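Oligopeptide ABC transporter OppAIV (Borrelia burgdorferi B31, PDB 4GL8) probably binds oligopeptides outside the cytoplasmic membrane and delivers them to an ABC transporter for uptake. Local coordinates at residues A[38-43]-A[50-55]; A[237-242]-A[520-525]; A[248-253]-A[263-268]; A[252-257]-A[275-280]. All coordinates share one frame; numbering follows the deposited sequence.

Contact 1 (A[38-43]-A[50-55])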
loop_
_atom_site.group_PDB
_atom_site.type_symbol
_atom_site.label_atom_id
_atom_site.label_comp_id
_atom_site.label_asym_id
_atom_site.label_seq_id
_atom_site.Cartn_x
_atom_site.Cartn_y
_atom_site.Cartn_z
ATOM N N SER A 38 -2.286 4.787 -13.164
ATOM C CA SER A 38 -1.727 3.575 -13.739
ATOM C C SER A 38 -2.803 2.505 -13.843
ATOM O O SER A 38 -3.789 2.527 -13.109
ATOM C CB SER A 38 -0.566 3.062 -12.877
ATOM O OG SER A 38 0.662 3.699 -13.199
ATOM N N GLU A 39 -2.597 1.588 -14.777
ATOM C CA GLU A 39 -3.478 0.460 -15.018
ATOM C C GLU A 39 -3.257 -0.537 -13.898
ATOM O O GLU A 39 -2.113 -0.910 -13.634
ATOM C CB GLU A 39 -3.145 -0.182 -16.372
ATOM C CG GLU A 39 -3.754 -1.575 -16.646
ATOM C CD GLU A 39 -5.164 -1.554 -17.219
ATOM O OE1 GLU A 39 -5.801 -0.483 -17.196
ATOM O OE2 GLU A 39 -5.635 -2.606 -17.707
ATOM N N PRO A 40 -4.340 -0.969 -13.234
ATOM C CA PRO A 40 -4.196 -1.998 -12.208
ATOM C C PRO A 40 -3.765 -3.319 -12.829
ATOM O O PRO A 40 -4.041 -3.569 -14.005
ATOM C CB PRO A 40 -5.605 -2.128 -11.628
ATOM C CG PRO A 40 -6.488 -1.771 -12.760
ATOM C CD PRO A 40 -5.757 -0.634 -13.460
ATOM N N ALA A 41 -3.095 -4.134 -12.019
ATOM C CA ALA A 41 -2.547 -5.438 -12.429
ATOM C C ALA A 41 -3.556 -6.527 -12.169
ATOM O O ALA A 41 -3.503 -7.553 -12.792
ATOM C CB ALA A 41 -1.266 -5.749 -11.651
ATOM N N THR A 42 -4.463 -6.310 -11.233
ATOM C CA THR A 42 -5.460 -7.296 -10.874
ATOM C C THR A 42 -6.535 -6.576 -10.083
ATOM O O THR A 42 -6.240 -5.665 -9.316
ATOM C CB THR A 42 -4.856 -8.475 -10.029
ATOM O OG1 THR A 42 -5.893 -9.170 -9.331
ATOM C CG2 THR A 42 -3.884 -7.979 -8.962
ATOM N N LEU A 43 -7.781 -6.978 -10.277
ATOM C CA LEU A 43 -8.880 -6.503 -9.462
ATOM C C LEU A 43 -9.363 -7.551 -8.428
ATOM O O LEU A 43 -10.442 -7.404 -7.841
ATOM C CB LEU A 43 -10.009 -5.990 -10.364
ATOM C CG LEU A 43 -9.494 -4.764 -11.165
ATOM C CD1 LEU A 43 -10.559 -4.240 -12.113
ATOM C CD2 LEU A 43 -8.988 -3.642 -10.268
ATOM N N ASP A 50 -1.001 -3.560 -4.248
ATOM C CA ASP A 50 -0.618 -2.252 -4.810
ATOM C C ASP A 50 -1.745 -1.250 -4.610
ATOM O O ASP A 50 -2.896 -1.657 -4.511
ATOM C CB ASP A 50 -0.282 -2.397 -6.291
ATOM C CG ASP A 50 -1.500 -2.511 -7.141
ATOM O OD1 ASP A 50 -2.021 -3.633 -7.292
ATOM O OD2 ASP A 50 -1.933 -1.477 -7.666
ATOM N N THR A 51 -1.412 0.036 -4.503
ATOM C CA THR A 51 -2.417 1.061 -4.168
ATOM C C THR A 51 -3.433 1.376 -5.280
ATOM O O THR A 51 -4.505 1.912 -4.985
ATOM C CB THR A 51 -1.782 2.420 -3.757
ATOM O OG1 THR A 51 -0.881 2.842 -4.776
ATOM C CG2 THR A 51 -1.013 2.261 -2.479
ATOM N N VAL A 52 -3.114 1.058 -6.530
ATOM C CA VAL A 52 -4.050 1.300 -7.604
ATOM C C VAL A 52 -5.176 0.269 -7.587
ATOM O O VAL A 52 -6.363 0.613 -7.522
ATOM C CB VAL A 52 -3.361 1.336 -8.972
ATOM C CG1 VAL A 52 -4.385 1.692 -10.036
ATOM C CG2 VAL A 52 -2.255 2.371 -8.950
ATOM N N GLY A 53 -4.815 -0.993 -7.614
ATOM C CA GLY A 53 -5.811 -2.033 -7.422
ATOM C C GLY A 53 -6.615 -1.836 -6.138
ATOM O O GLY A 53 -7.838 -2.007 -6.131
ATOM N N SER A 54 -5.934 -1.470 -5.054
ATOM C CA SER A 54 -6.600 -1.308 -3.766
ATOM C C SER A 54 -7.649 -0.197 -3.771
ATOM O O SER A 54 -8.727 -0.366 -3.204
ATOM C CB SER A 54 -5.596 -0.994 -2.660
ATOM O OG SER A 54 -6.274 -0.992 -1.435
ATOM N N GLY A 55 -7.314 0.929 -4.394
ATOM C CA GLY A 55 -8.192 2.072 -4.419
ATOM C C GLY A 55 -9.448 1.828 -5.236
ATOM O O GLY A 55 -10.531 2.327 -4.910
HETATM O O HOH W 1 -3.855 -4.069 -9.132
#

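Contact 2 (A[237-242]-A[520-525])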
loop_
_atom_site.group_PDB
_atom_site.type_symbol
_atom_site.label_atom_id
_atom_site.label_comp_id
_atom_site.label_asym_id
_atom_site.label_seq_id
_atom_site.Cartn_x
_atom_site.Cartn_y
_atom_site.Cartn_z
ATOM N N ASP A 237 -24.240 7.366 -10.660
ATOM C CA ASP A 237 -24.584 6.163 -11.449
ATOM C C ASP A 237 -23.332 5.453 -11.920
ATOM O O ASP A 237 -23.340 4.248 -12.160
ATOM C CB ASP A 237 -25.391 6.555 -12.672
ATOM C CG ASP A 237 -26.707 7.199 -12.308
ATOM O OD1 ASP A 237 -27.528 6.535 -11.639
ATOM O OD2 ASP A 237 -26.925 8.363 -12.690
ATOM N N SER A 238 -22.256 6.214 -12.081
ATOM C CA SER A 238 -21.049 5.670 -12.634
ATOM C C SER A 238 -19.775 6.394 -12.204
ATOM O O SER A 238 -19.754 7.620 -12.006
ATOM C CB SER A 238 -21.132 5.666 -14.147
ATOM O OG SER A 238 -19.977 5.013 -14.642
ATOM N N ILE A 239 -18.702 5.619 -12.070
ATOM C CA ILE A 239 -17.383 6.179 -11.887
ATOM C C ILE A 239 -16.503 5.653 -12.991
ATOM O O ILE A 239 -16.486 4.456 -13.238
ATOM C CB ILE A 239 -16.792 5.813 -10.521
ATOM C CG1 ILE A 239 -17.551 6.545 -9.433
ATOM C CG2 ILE A 239 -15.305 6.148 -10.460
ATOM C CD1 ILE A 239 -17.281 5.949 -8.075
ATOM N N ILE A 240 -15.784 6.544 -13.663
ATOM C CA ILE A 240 -14.813 6.136 -14.660
ATOM C C ILE A 240 -13.379 6.440 -14.197
ATOM O O ILE A 240 -13.009 7.601 -14.015
ATOM C CB ILE A 240 -15.064 6.799 -16.044
ATOM C CG1 ILE A 240 -16.478 6.469 -16.569
ATOM C CG2 ILE A 240 -14.009 6.316 -17.054
ATOM C CD1 ILE A 240 -16.823 7.199 -17.866
ATOM N N PHE A 241 -12.582 5.377 -14.029
ATOM C CA PHE A 241 -11.149 5.506 -13.759
ATOM C C PHE A 241 -10.420 5.567 -15.083
ATOM O O PHE A 241 -10.392 4.584 -15.807
ATOM C CB PHE A 241 -10.602 4.314 -12.968
ATOM C CG PHE A 241 -11.040 4.282 -11.548
ATOM C CD1 PHE A 241 -10.354 5.003 -10.586
ATOM C CD2 PHE A 241 -12.143 3.562 -11.167
ATOM C CE1 PHE A 241 -10.751 4.977 -9.267
ATOM C CE2 PHE A 241 -12.552 3.540 -9.849
ATOM C CZ PHE A 241 -11.854 4.244 -8.895
ATOM N N PHE A 242 -9.848 6.722 -15.403
ATOM C CA PHE A 242 -9.011 6.868 -16.583
ATOM C C PHE A 242 -7.581 6.542 -16.235
ATOM O O PHE A 242 -7.007 7.070 -15.292
ATOM C CB PHE A 242 -9.096 8.277 -17.155
ATOM C CG PHE A 242 -10.258 8.481 -18.060
ATOM C CD1 PHE A 242 -10.144 8.208 -19.420
ATOM C CD2 PHE A 242 -11.480 8.935 -17.559
ATOM C CE1 PHE A 242 -11.229 8.398 -20.269
ATOM C CE2 PHE A 242 -12.569 9.130 -18.404
ATOM C CZ PHE A 242 -12.441 8.864 -19.760
ATOM N N PHE A 520 -10.508 6.047 0.549
ATOM C CA PHE A 520 -11.600 6.816 -0.019
ATOM C C PHE A 520 -12.820 6.004 -0.362
ATOM O O PHE A 520 -12.702 4.918 -0.932
ATOM C CB PHE A 520 -11.147 7.537 -1.283
ATOM C CG PHE A 520 -9.936 8.369 -1.083
ATOM C CD1 PHE A 520 -9.898 9.332 -0.079
ATOM C CD2 PHE A 520 -8.818 8.189 -1.876
ATOM C CE1 PHE A 520 -8.773 10.103 0.122
ATOM C CE2 PHE A 520 -7.704 8.967 -1.676
ATOM C CZ PHE A 520 -7.683 9.924 -0.683
ATOM N N ASN A 521 -13.980 6.588 -0.051
ATOM C CA ASN A 521 -15.295 6.072 -0.431
ATOM C C ASN A 521 -15.955 7.046 -1.421
ATOM O O ASN A 521 -16.642 8.036 -1.038
ATOM C CB ASN A 521 -16.168 5.896 0.810
ATOM C CG ASN A 521 -17.419 5.084 0.537
ATOM O OD1 ASN A 521 -17.981 5.064 -0.582
ATOM N ND2 ASN A 521 -17.872 4.407 1.568
ATOM N N LEU A 522 -15.719 6.782 -2.699
ATOM C CA LEU A 522 -16.172 7.675 -3.737
ATOM C C LEU A 522 -17.703 7.614 -3.882
ATOM O O LEU A 522 -18.275 8.498 -4.470
ATOM C CB LEU A 522 -15.461 7.373 -5.060
ATOM C CG LEU A 522 -13.929 7.407 -5.019
ATOM C CD1 LEU A 522 -13.363 7.028 -6.374
ATOM C CD2 LEU A 522 -13.388 8.757 -4.601
ATOM N N SER A 523 -18.357 6.588 -3.330
ATOM C CA SER A 523 -19.830 6.528 -3.328
ATOM C C SER A 523 -20.480 7.636 -2.506
ATOM O O SER A 523 -21.670 7.880 -2.666
ATOM C CB SER A 523 -20.352 5.196 -2.812
ATOM O OG SER A 523 -20.314 5.174 -1.404
ATOM N N GLU A 524 -19.709 8.273 -1.615
ATOM C CA GLU A 524 -20.206 9.395 -0.825
ATOM C C GLU A 524 -20.126 10.720 -1.590
ATOM O O GLU A 524 -20.536 11.770 -1.060
ATOM C CB GLU A 524 -19.449 9.488 0.500
ATOM C CG GLU A 524 -19.742 8.289 1.396
ATOM C CD GLU A 524 -19.210 8.435 2.813
ATOM O OE1 GLU A 524 -18.553 9.473 3.104
ATOM O OE2 GLU A 524 -19.443 7.500 3.630
ATOM N N ILE A 525 -19.613 10.694 -2.825
ATOM C CA ILE A 525 -19.588 11.911 -3.630
ATOM C C ILE A 525 -21.009 12.281 -4.057
ATOM O O ILE A 525 -21.796 11.405 -4.452
ATOM C CB ILE A 525 -18.640 11.791 -4.837
ATOM C CG1 ILE A 525 -17.187 11.902 -4.346
ATOM C CG2 ILE A 525 -18.937 12.885 -5.862
ATOM C CD1 ILE A 525 -16.136 11.508 -5.356
#

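Contact 3 (A[248-253]-A[263-268])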
loop_
_atom_site.group_PDB
_atom_site.type_symbol
_atom_site.label_atom_id
_atom_site.label_comp_id
_atom_site.label_asym_id
_atom_site.label_seq_id
_atom_site.Cartn_x
_atom_site.Cartn_y
_atom_site.Cartn_z
ATOM N N ILE A 248 0.626 15.090 -17.898
ATOM C CA ILE A 248 0.260 16.232 -18.744
ATOM C C ILE A 248 -1.014 15.949 -19.505
ATOM O O ILE A 248 -1.806 16.841 -19.709
ATOM C CB ILE A 248 1.365 16.613 -19.775
ATOM C CG1 ILE A 248 2.615 17.153 -19.057
ATOM C CG2 ILE A 248 0.859 17.670 -20.780
ATOM C CD1 ILE A 248 2.399 18.476 -18.325
ATOM N N THR A 249 -1.202 14.716 -19.955
ATOM C CA THR A 249 -2.419 14.370 -20.670
ATOM C C THR A 249 -3.579 14.499 -19.702
ATOM O O THR A 249 -4.570 15.174 -19.979
ATOM C CB THR A 249 -2.357 12.929 -21.171
ATOM O OG1 THR A 249 -1.237 12.800 -22.053
ATOM C CG2 THR A 249 -3.656 12.548 -21.890
ATOM N N ALA A 250 -3.421 13.856 -18.553
ATOM C CA ALA A 250 -4.386 13.966 -17.469
ATOM C C ALA A 250 -4.690 15.429 -17.094
ATOM O O ALA A 250 -5.855 15.797 -16.893
ATOM C CB ALA A 250 -3.879 13.195 -16.248
ATOM N N TYR A 251 -3.657 16.261 -17.003
ATOM C CA TYR A 251 -3.867 17.634 -16.581
ATOM C C TYR A 251 -4.614 18.442 -17.652
ATOM O O TYR A 251 -5.474 19.273 -17.312
ATOM C CB TYR A 251 -2.554 18.300 -16.222
ATOM C CG TYR A 251 -2.707 19.702 -15.703
ATOM C CD1 TYR A 251 -3.495 19.960 -14.596
ATOM C CD2 TYR A 251 -2.044 20.767 -16.307
ATOM C CE1 TYR A 251 -3.633 21.237 -14.100
ATOM C CE2 TYR A 251 -2.168 22.053 -15.823
ATOM C CZ TYR A 251 -2.958 22.282 -14.713
ATOM O OH TYR A 251 -3.108 23.544 -14.212
ATOM N N ASN A 252 -4.331 18.152 -18.924
ATOM C CA ASN A 252 -4.991 18.837 -20.038
ATOM C C ASN A 252 -6.450 18.423 -20.135
ATOM O O ASN A 252 -7.317 19.237 -20.425
ATOM C CB ASN A 252 -4.262 18.563 -21.355
ATOM C CG ASN A 252 -2.958 19.349 -21.488
ATOM O OD1 ASN A 252 -2.787 20.432 -20.906
ATOM N ND2 ASN A 252 -2.034 18.816 -22.294
ATOM N N MET A 253 -6.724 17.157 -19.859
ATOM C CA MET A 253 -8.106 16.690 -19.785
ATOM C C MET A 253 -8.888 17.354 -18.654
ATOM O O MET A 253 -10.076 17.615 -18.806
ATOM C CB MET A 253 -8.159 15.177 -19.609
ATOM C CG MET A 253 -7.882 14.436 -20.899
ATOM S SD MET A 253 -7.601 12.694 -20.577
ATOM C CE MET A 253 -9.259 12.080 -20.255
ATOM N N PHE A 263 -5.930 12.102 -8.882
ATOM C CA PHE A 263 -5.384 11.713 -7.578
ATOM C C PHE A 263 -3.909 11.422 -7.750
ATOM O O PHE A 263 -3.531 10.548 -8.509
ATOM C CB PHE A 263 -6.120 10.482 -7.020
ATOM C CG PHE A 263 -7.509 10.771 -6.479
ATOM C CD1 PHE A 263 -8.117 12.029 -6.632
ATOM C CD2 PHE A 263 -8.224 9.763 -5.827
ATOM C CE1 PHE A 263 -9.380 12.273 -6.114
ATOM C CE2 PHE A 263 -9.485 10.008 -5.311
ATOM C CZ PHE A 263 -10.072 11.259 -5.459
ATOM N N LYS A 264 -3.080 12.214 -7.082
ATOM C CA LYS A 264 -1.637 11.955 -6.981
ATOM C C LYS A 264 -0.865 12.263 -8.274
ATOM O O LYS A 264 0.194 12.893 -8.213
ATOM C CB LYS A 264 -1.351 10.511 -6.509
ATOM C CG LYS A 264 -1.817 10.193 -5.093
ATOM C CD LYS A 264 -1.759 8.691 -4.774
ATOM C CE LYS A 264 -0.335 8.146 -4.649
ATOM N NZ LYS A 264 0.237 8.237 -3.265
ATOM N N ASN A 265 -1.408 11.869 -9.427
ATOM C CA ASN A 265 -0.697 11.956 -10.708
ATOM C C ASN A 265 -0.725 13.361 -11.337
ATOM O O ASN A 265 -1.116 13.521 -12.495
ATOM C CB ASN A 265 -1.291 10.925 -11.697
ATOM C CG ASN A 265 -0.494 10.808 -12.999
ATOM O OD1 ASN A 265 0.739 10.865 -12.986
ATOM N ND2 ASN A 265 -1.200 10.646 -14.134
ATOM N N VAL A 266 -0.315 14.369 -10.579
ATOM C CA VAL A 266 -0.272 15.755 -11.077
ATOM C C VAL A 266 1.066 16.087 -11.760
ATOM O O VAL A 266 2.050 15.391 -11.566
ATOM C CB VAL A 266 -0.524 16.759 -9.953
ATOM C CG1 VAL A 266 -1.867 16.474 -9.312
ATOM C CG2 VAL A 266 0.600 16.720 -8.914
ATOM N N PRO A 267 1.103 17.136 -12.590
ATOM C CA PRO A 267 2.385 17.431 -13.237
ATOM C C PRO A 267 3.391 17.983 -12.233
ATOM O O PRO A 267 3.181 19.090 -11.705
ATOM C CB PRO A 267 2.025 18.481 -14.286
ATOM C CG PRO A 267 0.587 18.261 -14.529
ATOM C CD PRO A 267 0.010 17.892 -13.196
ATOM N N PRO A 268 4.466 17.214 -11.959
ATOM C CA PRO A 268 5.433 17.556 -10.918
ATOM C C PRO A 268 6.111 18.892 -11.184
ATOM O O PRO A 268 6.459 19.588 -10.248
ATOM C CB PRO A 268 6.453 16.407 -11.010
ATOM C CG PRO A 268 6.397 15.978 -12.447
ATOM C CD PRO A 268 4.928 16.060 -12.764
#

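Contact 4 (A[252-257]-A[275-280])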
loop_
_atom_site.group_PDB
_atom_site.type_symbol
_atom_site.label_atom_id
_atom_site.label_comp_id
_atom_site.label_asym_id
_atom_site.label_seq_id
_atom_site.Cartn_x
_atom_site.Cartn_y
_atom_site.Cartn_z
ATOM N N ASN A 252 -4.331 18.152 -18.924
ATOM C CA ASN A 252 -4.991 18.837 -20.038
ATOM C C ASN A 252 -6.450 18.423 -20.135
ATOM O O ASN A 252 -7.317 19.237 -20.425
ATOM C CB ASN A 252 -4.262 18.563 -21.355
ATOM C CG ASN A 252 -2.958 19.349 -21.488
ATOM O OD1 ASN A 252 -2.787 20.432 -20.906
ATOM N ND2 ASN A 252 -2.034 18.816 -22.294
ATOM N N MET A 253 -6.724 17.157 -19.859
ATOM C CA MET A 253 -8.106 16.690 -19.785
ATOM C C MET A 253 -8.888 17.354 -18.654
ATOM O O MET A 253 -10.076 17.615 -18.806
ATOM C CB MET A 253 -8.159 15.177 -19.609
ATOM C CG MET A 253 -7.882 14.436 -20.899
ATOM S SD MET A 253 -7.601 12.694 -20.577
ATOM C CE MET A 253 -9.259 12.080 -20.255
ATOM N N TYR A 254 -8.219 17.606 -17.531
ATOM C CA TYR A 254 -8.844 18.208 -16.382
ATOM C C TYR A 254 -9.147 19.706 -16.641
ATOM O O TYR A 254 -10.212 20.200 -16.275
ATOM C CB TYR A 254 -7.947 18.003 -15.155
ATOM C CG TYR A 254 -8.488 18.648 -13.903
ATOM C CD1 TYR A 254 -9.339 17.949 -13.063
ATOM C CD2 TYR A 254 -8.177 19.960 -13.577
ATOM C CE1 TYR A 254 -9.849 18.522 -11.918
ATOM C CE2 TYR A 254 -8.699 20.555 -12.429
ATOM C CZ TYR A 254 -9.545 19.838 -11.611
ATOM O OH TYR A 254 -10.087 20.393 -10.471
ATOM N N LEU A 255 -8.219 20.405 -17.299
ATOM C CA LEU A 255 -8.398 21.810 -17.685
ATOM C C LEU A 255 -9.454 21.998 -18.755
ATOM O O LEU A 255 -10.008 23.076 -18.852
ATOM C CB LEU A 255 -7.108 22.430 -18.219
ATOM C CG LEU A 255 -6.015 22.826 -17.238
ATOM C CD1 LEU A 255 -4.851 23.444 -18.016
ATOM C CD2 LEU A 255 -6.531 23.806 -16.196
ATOM N N ASN A 256 -9.721 20.959 -19.545
ATOM C CA ASN A 256 -10.765 20.993 -20.585
ATOM C C ASN A 256 -12.055 20.285 -20.138
ATOM O O ASN A 256 -12.846 19.844 -20.972
ATOM C CB ASN A 256 -10.223 20.351 -21.883
ATOM C CG ASN A 256 -11.101 20.629 -23.117
ATOM O OD1 ASN A 256 -11.547 21.748 -23.370
ATOM N ND2 ASN A 256 -11.329 19.593 -23.898
ATOM N N ASP A 257 -12.253 20.165 -18.826
ATOM C CA ASP A 257 -13.517 19.679 -18.255
ATOM C C ASP A 257 -13.813 18.212 -18.600
ATOM O O ASP A 257 -14.978 17.841 -18.704
ATOM C CB ASP A 257 -14.687 20.594 -18.719
ATOM C CG ASP A 257 -15.942 20.526 -17.795
ATOM O OD1 ASP A 257 -15.844 20.131 -16.604
ATOM O OD2 ASP A 257 -17.041 20.907 -18.279
ATOM N N LYS A 275 -0.490 24.687 -6.379
ATOM C CA LYS A 275 -0.736 25.071 -4.976
ATOM C C LYS A 275 -1.621 26.316 -4.838
ATOM O O LYS A 275 -2.358 26.436 -3.871
ATOM C CB LYS A 275 0.578 25.361 -4.247
ATOM C CG LYS A 275 1.503 24.177 -4.018
ATOM C CD LYS A 275 2.830 24.677 -3.459
ATOM C CE LYS A 275 3.706 23.521 -3.026
ATOM N NZ LYS A 275 5.011 23.995 -2.502
ATOM N N LEU A 276 -1.518 27.248 -5.787
ATOM C CA LEU A 276 -2.317 28.476 -5.756
ATOM C C LEU A 276 -3.791 28.266 -6.107
ATOM O O LEU A 276 -4.607 29.155 -5.864
ATOM C CB LEU A 276 -1.747 29.540 -6.710
ATOM C CG LEU A 276 -0.287 29.997 -6.600
ATOM C CD1 LEU A 276 -0.168 31.413 -7.153
ATOM C CD2 LEU A 276 0.282 29.925 -5.179
ATOM N N ARG A 277 -4.136 27.118 -6.686
ATOM C CA ARG A 277 -5.495 26.902 -7.175
ATOM C C ARG A 277 -6.414 26.477 -6.055
ATOM O O ARG A 277 -5.989 25.895 -5.051
ATOM C CB ARG A 277 -5.535 25.828 -8.254
ATOM C CG ARG A 277 -4.608 26.062 -9.447
ATOM C CD ARG A 277 -4.497 24.790 -10.287
ATOM N NE ARG A 277 -5.816 24.258 -10.638
ATOM C CZ ARG A 277 -6.568 24.697 -11.636
ATOM N NH1 ARG A 277 -6.148 25.680 -12.412
ATOM N NH2 ARG A 277 -7.753 24.154 -11.855
ATOM N N ASP A 278 -7.694 26.740 -6.267
ATOM C CA ASP A 278 -8.704 26.488 -5.263
ATOM C C ASP A 278 -9.172 25.030 -5.283
ATOM O O ASP A 278 -9.895 24.593 -4.380
ATOM C CB ASP A 278 -9.878 27.429 -5.493
ATOM C CG ASP A 278 -9.469 28.922 -5.414
ATOM O OD1 ASP A 278 -8.420 29.265 -4.797
ATOM O OD2 ASP A 278 -10.219 29.750 -5.968
ATOM N N ASP A 279 -8.755 24.284 -6.306
ATOM C CA ASP A 279 -9.165 22.896 -6.455
ATOM C C ASP A 279 -8.003 21.942 -6.215
ATOM O O ASP A 279 -8.094 20.776 -6.558
ATOM C CB ASP A 279 -9.831 22.669 -7.824
ATOM C CG ASP A 279 -8.911 22.958 -8.994
ATOM O OD1 ASP A 279 -9.401 22.902 -10.148
ATOM O OD2 ASP A 279 -7.704 23.239 -8.788
ATOM N N TYR A 280 -6.927 22.449 -5.616
ATOM C CA TYR A 280 -5.747 21.653 -5.283
ATOM C C TYR A 280 -5.779 21.310 -3.804
ATOM O O TYR A 280 -6.135 22.150 -2.969
ATOM C CB TYR A 280 -4.458 22.425 -5.599
ATOM C CG TYR A 280 -3.170 21.758 -5.130
ATOM C CD1 TYR A 280 -2.526 20.809 -5.921
ATOM C CD2 TYR A 280 -2.587 22.100 -3.900
ATOM C CE1 TYR A 280 -1.346 20.193 -5.501
ATOM C CE2 TYR A 280 -1.411 21.503 -3.473
ATOM C CZ TYR A 280 -0.798 20.547 -4.281
ATOM O OH TYR A 280 0.349 19.955 -3.867
#

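Contact 1 (A[38-43]-A[50-55])
Val52 reaches from the first turn of helix 51-57 to the loop 38-43, CG1 making the closest approach and CG2 a looser one. With CG1 anti to the backbone N (chi1 -176°), that branch of Val52 lies 3.2 Å from Ser38 O, while Val52 CG2 stands 4.3 Å from Ser38 CB. The same Val52 CG1 is 4.3 Å from Pro40 CB, so this methyl touches both Ser38 and Pro40. The next residue, Gly53, has no side chain and brings its CA against the loop, 4.2 Å from Pro40 CB and 4.1 Å from Thr42 O.

Asp50 is the N-cap. Its OD2 takes Gly53 N at 2.9 Å, from above the carboxylate plane, and Val52 N more weakly; Trp408 NE1 is a further donor to this oxygen. Asp50 OD1 accepts from a water at 2.6 Å, and that water in turn accepts from Thr42 N, at 3.1 Å, so the cap also ties the helix start to the loop. Thr51 hydrogen-bonds the bound peptide through its backbone, and its OG1 adds a weak bond.

The loop follows strand 31-35; helix 408-417 packs on Ser38, Ala41, Asp50 and Val52, and Arg214 of strand 209-215 lies against Pro40 and Leu43.

Contact 2 (A[237-242]-A[520-525])
Ile239 is the first residue of strand 238-242 to touch the loop 520-525, and it does so with the end of its longer branch: Ile239 CD1 sits 3.8 Å from Leu522 CB. CG1 is anti to the carbonyl carbon (chi1 -70°) and the chain runs on extended through chi2 (164°), which carries CD1 across to the leucine; the two side chains cross at about a right angle. The backbones themselves stay well separated, with Ile239 CA and Leu522 CA 8.4 Å apart.

Ile239 points its CB at the loop, whereas Ile240, next along, takes no part in the contact and packs on Lys33 and Lys219 of the two adjoining strands. Strand 238-242 pairs in parallel with 31-35 and antiparallel with 219-224, so this is side-chain packing of a chain end on one face of a sheet in the solute-binding protein fold.

Phe241 leaves its backbone at an angle to the loop and gets there only through its ring, which extends far enough for Phe241 CZ to come 4.0 Å from Leu522 CD1. The ring and leucine approach from opposite directions, and the methyl meets the ring obliquely. Leu522 opens the 3-10 segment 522-524, and Ile525 N, just after it, bonds Leu522 O; the N of Leu522 goes to Gln59 OE1. Leu34 of strand 31-35 packs beside both Ile239 and Phe241.

Contact 3 (A[248-253]-A[263-268])
Tyr251 sets its CB and the root of its ring against the pyrrolidine of Pro267. The nearest pair is Tyr251 CB to Pro267 CG, 3.6 Å, and Tyr251 CG follows at 3.8 Å from the same proline carbon. The adjacent Tyr251 CD2 is 4.0 Å from Pro267 CG; the proline meets the ring obliquely. The side chains cross at about a right angle. Tyr251 CG lies anti to the backbone N (chi1 -177°), a torsion that sends the ring out from helix 247-255 past the proline, on toward Leu270, Leu274 and Arg277.

One turn earlier, Ile248 comes in from the helix surface. Its CB points away from the loop, but the chain folds at chi2 (-66°) and returns Ile248 CD1 to 4.1 Å from Pro267 CB. Pro267 is touched by two helix residues three positions apart, and it also packs on Ser247 and Leu274.

Ala250 makes the third approach, its CB 4.3 Å from Asn265 ND2. That amide nitrogen bonds Asn35 OD1 of strand 31-35, while the backbone of Asn265 forms the centre of an inverse gamma turn just after strand 261-263. Through these residues the connection from the strand to helix 271-274 is laid against helix 247-255.

No hydrogen bond crosses between the two segments: the hold is van der Waals packing around a proline, whose ring offers a compact apolar surface, and the polar end of Asn265 bonds Asn35 of strand 31-35 instead.

Contact 4 (A[252-257]-A[275-280])
Tyr254 and Asp279 are joined by the one hydrogen bond across this contact: Tyr254 OH donates to Asp279 OD1 over 2.6 Å. The hydroxyl meets that oxygen from well above the carboxylate plane, 61° out of it, and the ring and carboxylate planes are steeply inclined to each other. Tyr254 CG is anti to the backbone N (chi1 178°), which extends the ring from the last turn of helix 247-255 straight toward the aspartate.

The salt bridge lies inside 275-280. Arg277 grips Asp279 side-on, Arg277 NE to Asp279 OD2 at 2.8 Å and Arg277 NH2 to Asp279 OD1 at 2.7 Å, after its chain bends at chi3 (52°). Both residues lie in the type I turn from Arg277 to Tyr280.

Van der Waals contacts fill in the rest. Arg277 NH2 sits at the edge of the tyrosine ring, 3.8 Å from Tyr254 CE2, and Leu255 CD2 lies 4.2 Å from Arg277 NH1. Leu503 of strand 492-504 packs against Tyr254, Arg277 and Asp279. The helix itself ends here in a Schellman motif with Asp257 at C-prime.

Asp279 OD1 takes two donors, the tyrosine hydroxyl and an arginine N-H, while OD2 takes the arginine NE. Three bonds thus fix the carboxylate's rotation, and the paired arginine would be expected to keep it ionised.

In the fold
From the N terminus, contact 1 comes first: it closes a short loop between strand 31-35 and helix 51-57, and is complete before the others begin. Contact 2 opens at strand 238-242 and closes only near the C terminus, at 520-525, so contacts 3 and 4 both fall within its span. Both start from helix 247-255, sharing Asn252 and Met253. Contact 3 returns first, from the loop after strand 261-263; contact 4 returns beyond helix 271-274, just before strand 280-285. Their centres are about 9 Å apart. Phe263 packs on Phe520 and Leu522, and Met253 on Phe242, linking this helix-and-loop region to contact 2. Contact 1 touches none of them.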